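Local atomic coordinates of inactive dihydroorotase-like domain (Chaetomium thermophilum, PDB entry 5NNL), a protein that is an inactive relative of the dihydroorotase family, built around a parallel alpha/beta barrel with additional antiparallel strands beside it. Residues A[241-244]-A[245-249]; A[105-108]-A[109-113]. One frame throughout, in Å; residues are numbered along the deposited sequence.

Contact 1: A[241-244]-A[245-249]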
loop_
_atom_site.group_PDB
_atom_site.type_symbol
_atom_site.label_atom_id
_atom_site.label_comp_id
_atom_site.label_asym_id
_atom_site.label_seq_id
_atom_site.Cartn_x
_atom_site.Cartn_y
_atom_site.Cartn_z
ATOM N N ASP A 241 -12.370 -3.797 2.459
ATOM C CA ASP A 241 -12.716 -3.104 3.698
ATOM C C ASP A 241 -12.252 -1.655 3.704
ATOM O O ASP A 241 -12.901 -0.794 4.311
ATOM C CB ASP A 241 -12.069 -3.810 4.893
ATOM C CG ASP A 241 -12.875 -4.981 5.392
ATOM O OD1 ASP A 241 -13.980 -5.218 4.856
ATOM O OD2 ASP A 241 -12.398 -5.664 6.323
ATOM N N ALA A 242 -11.118 -1.375 3.061
ATOM C CA ALA A 242 -10.393 -0.140 3.332
ATOM C C ALA A 242 -11.231 1.086 2.994
ATOM O O ALA A 242 -11.445 1.959 3.845
ATOM C CB ALA A 242 -9.077 -0.133 2.558
ATOM N N LEU A 243 -11.722 1.170 1.766
ATOM C CA LEU A 243 -12.391 2.390 1.332
ATOM C C LEU A 243 -13.691 2.601 2.104
ATOM O O LEU A 243 -13.959 3.725 2.549
ATOM C CB LEU A 243 -12.638 2.353 -0.181
ATOM C CG LEU A 243 -13.293 3.574 -0.828
ATOM C CD1 LEU A 243 -12.458 4.816 -0.606
ATOM C CD2 LEU A 243 -13.491 3.321 -2.322
ATOM N N PRO A 244 -14.523 1.569 2.294
ATOM C CA PRO A 244 -15.738 1.780 3.100
ATOM C C PRO A 244 -15.450 2.284 4.502
ATOM O O PRO A 244 -16.181 3.149 5.001
ATOM C CB PRO A 244 -16.394 0.394 3.113
ATOM C CG PRO A 244 -15.895 -0.271 1.898
ATOM C CD PRO A 244 -14.512 0.241 1.658
ATOM N N LEU A 245 -14.411 1.756 5.161
ATOM C CA LEU A 245 -14.005 2.296 6.454
ATOM C C LEU A 245 -13.760 3.796 6.362
ATOM O O LEU A 245 -14.186 4.561 7.235
ATOM C CB LEU A 245 -12.748 1.580 6.953
ATOM C CG LEU A 245 -12.919 0.164 7.510
ATOM C CD1 LEU A 245 -11.566 -0.523 7.644
ATOM C CD2 LEU A 245 -13.637 0.196 8.850
ATOM N N LEU A 246 -13.082 4.234 5.298
ATOM C CA LEU A 246 -12.833 5.660 5.112
ATOM C C LEU A 246 -14.121 6.410 4.811
ATOM O O LEU A 246 -14.364 7.487 5.366
ATOM C CB LEU A 246 -11.829 5.869 3.981
ATOM C CG LEU A 246 -10.431 5.304 4.220
ATOM C CD1 LEU A 246 -9.646 5.284 2.919
ATOM C CD2 LEU A 246 -9.704 6.112 5.280
ATOM N N LEU A 247 -14.954 5.862 3.926
ATOM C CA LEU A 247 -16.191 6.543 3.569
ATOM C C LEU A 247 -17.166 6.568 4.737
ATOM O O LEU A 247 -17.960 7.507 4.858
ATOM C CB LEU A 247 -16.816 5.871 2.349
ATOM C CG LEU A 247 -15.933 5.876 1.100
ATOM C CD1 LEU A 247 -16.626 5.161 -0.035
ATOM C CD2 LEU A 247 -15.561 7.291 0.681
ATOM N N THR A 248 -17.125 5.554 5.601
ATOM C CA THR A 248 -17.908 5.609 6.830
ATOM C C THR A 248 -17.458 6.774 7.703
ATOM O O THR A 248 -18.285 7.448 8.328
ATOM C CB THR A 248 -17.787 4.281 7.580
ATOM O OG1 THR A 248 -18.217 3.211 6.726
ATOM C CG2 THR A 248 -18.639 4.285 8.849
ATOM N N ALA A 249 -16.148 7.041 7.740
ATOM C CA ALA A 249 -15.640 8.189 8.484
ATOM C C ALA A 249 -16.018 9.503 7.810
ATOM O O ALA A 249 -16.197 10.518 8.493
ATOM C CB ALA A 249 -14.122 8.089 8.634
#

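Contact 2: A[105-108]-A[109-113]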
loop_
_atom_site.group_PDB
_atom_site.type_symbol
_atom_site.label_atom_id
_atom_site.label_comp_id
_atom_site.label_asym_id
_atom_site.label_seq_id
_atom_site.Cartn_x
_atom_site.Cartn_y
_atom_site.Cartn_z
ATOM N N LEU A 105 18.890 -6.168 6.949
ATOM C CA LEU A 105 20.264 -5.703 6.862
ATOM C C LEU A 105 21.157 -6.420 7.867
ATOM O O LEU A 105 20.701 -6.949 8.884
ATOM C CB LEU A 105 20.321 -4.189 7.074
ATOM C CG LEU A 105 19.390 -3.395 6.152
ATOM C CD1 LEU A 105 19.596 -1.901 6.326
ATOM C CD2 LEU A 105 19.587 -3.785 4.698
ATOM N N SER A 106 22.449 -6.431 7.557
ATOM C CA SER A 106 23.429 -7.151 8.352
ATOM C C SER A 106 23.780 -6.386 9.624
ATOM O O SER A 106 23.748 -5.152 9.667
ATOM C CB SER A 106 24.699 -7.389 7.532
ATOM O OG SER A 106 25.728 -7.945 8.329
ATOM N N ASP A 107 24.121 -7.140 10.667
ATOM C CA ASP A 107 24.636 -6.563 11.901
ATOM C C ASP A 107 26.152 -6.439 11.897
ATOM O O ASP A 107 26.714 -5.865 12.837
ATOM C CB ASP A 107 24.194 -7.409 13.099
ATOM C CG ASP A 107 22.711 -7.725 13.070
ATOM O OD1 ASP A 107 22.316 -8.658 12.338
ATOM O OD2 ASP A 107 21.941 -7.033 13.769
ATOM N N ASN A 108 26.824 -6.949 10.862
ATOM C CA ASN A 108 28.280 -6.912 10.806
ATOM C C ASN A 108 28.822 -5.519 10.525
ATOM O O ASN A 108 29.996 -5.256 10.809
ATOM C CB ASN A 108 28.787 -7.869 9.725
ATOM C CG ASN A 108 28.618 -9.324 10.104
ATOM O OD1 ASN A 108 28.590 -9.675 11.285
ATOM N ND2 ASN A 108 28.512 -10.186 9.099
ATOM N N ILE A 109 28.005 -4.627 9.969
ATOM C CA ILE A 109 28.481 -3.334 9.498
ATOM C C ILE A 109 27.365 -2.320 9.692
ATOM O O ILE A 109 26.184 -2.672 9.736
ATOM C CB ILE A 109 28.951 -3.431 8.023
ATOM C CG1 ILE A 109 30.470 -3.620 7.975
ATOM C CG2 ILE A 109 28.537 -2.210 7.189
ATOM C CD1 ILE A 109 30.970 -4.257 6.692
ATOM N N SER A 110 27.753 -1.056 9.834
ATOM C CA SER A 110 26.789 0.014 10.046
ATOM C C SER A 110 25.647 -0.080 9.047
ATOM O O SER A 110 25.857 0.009 7.833
ATOM C CB SER A 110 27.476 1.375 9.919
ATOM O OG SER A 110 26.532 2.414 10.103
ATOM N N LYS A 111 24.434 -0.264 9.564
ATOM C CA LYS A 111 23.258 -0.247 8.708
ATOM C C LYS A 111 23.114 1.081 7.980
ATOM O O LYS A 111 22.473 1.131 6.925
ATOM C CB LYS A 111 22.012 -0.553 9.539
ATOM C CG LYS A 111 22.093 -1.888 10.287
ATOM C CD LYS A 111 21.062 -1.986 11.399
ATOM C CE LYS A 111 19.834 -2.768 10.964
ATOM N NZ LYS A 111 20.041 -4.235 11.107
ATOM N N VAL A 112 23.695 2.157 8.517
ATOM C CA VAL A 112 23.761 3.416 7.779
ATOM C C VAL A 112 24.555 3.223 6.496
ATOM O O VAL A 112 24.135 3.640 5.410
ATOM C CB VAL A 112 24.380 4.522 8.653
ATOM C CG1 VAL A 112 24.438 5.840 7.892
ATOM C CG2 VAL A 112 23.607 4.690 9.948
ATOM N N THR A 113 25.727 2.592 6.607
ATOM C CA THR A 113 26.561 2.362 5.431
ATOM C C THR A 113 25.817 1.523 4.399
ATOM O O THR A 113 25.796 1.857 3.209
ATOM C CB THR A 113 27.872 1.684 5.843
ATOM O OG1 THR A 113 28.526 2.471 6.847
ATOM C CG2 THR A 113 28.808 1.525 4.643
#

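Contact 1: A[241-244]-A[245-249]
L243 swings CG anti to its backbone N (chi1 -178°), while L247, one turn on, holds CG anti to its carbonyl carbon (chi1 -60°), and the two leucines meet on one flank of the alpha-helix 242-251. CG of L243 lies 3.8 Å from CD1 of L247. The two side chains cross at a slant, and both also pack on I284 of strand 281-291. This is an i to i+4 apolar pair, buried, in the first turns of the helix.

The backbone follows the alpha-helical pattern. N of L245 bonds to O of D241, N of L246 to O of A242, and N of L247 to O of L243, the last at 2.7 Å. At this end of the segment, OD2 of D241 is hydrogen-bonded to OG of S299 and OH of Y182, which tie it to neighbouring parts of the chain. L245 packs on Y182 and F185 of helix 181-185, and P244 on F290 and L306.

The hydroxyl of T248 folds back over the preceding turn. OG1 also accepts from N of K307, in strand 305-315. O of P244 takes two bonds: N of T248 gives one at 2.7 Å, and OG1 of T248 gives the other, also 2.7 Å long, from above the carbonyl plane.

Contact 2: A[105-108]-A[109-113]
K111 doubles its side chain back over the loop that leads into its own helix, bent at chi3 (98°) and chi4 (84°). CG stands 3.7 Å from O of S106. Further out, CE passes 4.2 Å from CB of L105, and NZ is 3.6 Å from O of L105. The hydrogen bond of NZ, a weak one, goes to O of F102.

This is the entry into helix 111-121. S106 begins the approach with an ST turn: its OG accepts from N of N108 at 2.9 Å, with an N-H...O angle of 164°. S110 is the N-cap. Its OG accepts from N of V112, a weak capping bond of 3.3 Å. Q114, in the first turns of the helix, reaches back with NE2 to O of S106 and weakly to O of I109. L105 packs on Q114 and V115, so the loop lies against its own helix at this point.

OD2 of D107 is 4.3 Å from NZ of K111, beyond a salt bridge. No hydrogen bond joins 105-108 to 109-113. The chemistry therefore implies a loop shaped by the ST turn at S106, the N-cap serine S110 and Q114, with the D107 and K111 charges probably adding a mild attraction at the surface.

In the fold
Contact 1 is buried and contact 2 lies at the surface, on opposite sides of the chain's centre. Their centres are about 40 Å apart, and their nearest atoms about 29 Å, so they do not touch. They share no helix or strand: 241-249 runs into and along helix 242-251, whereas 105-113 is a loop and the first turn of helix 111-121. Contact 1 combines regular backbone bonds with leucine packing against strands 281-291 and 305-315. Contact 2 has serine hydroxyls and a folded lysine, with a carboxylate near the lysine but short of a salt bridge. In both, a hydroxyl bonds to the local backbone: T248 gives to a carbonyl, while S106 and S110 accept from N-H groups.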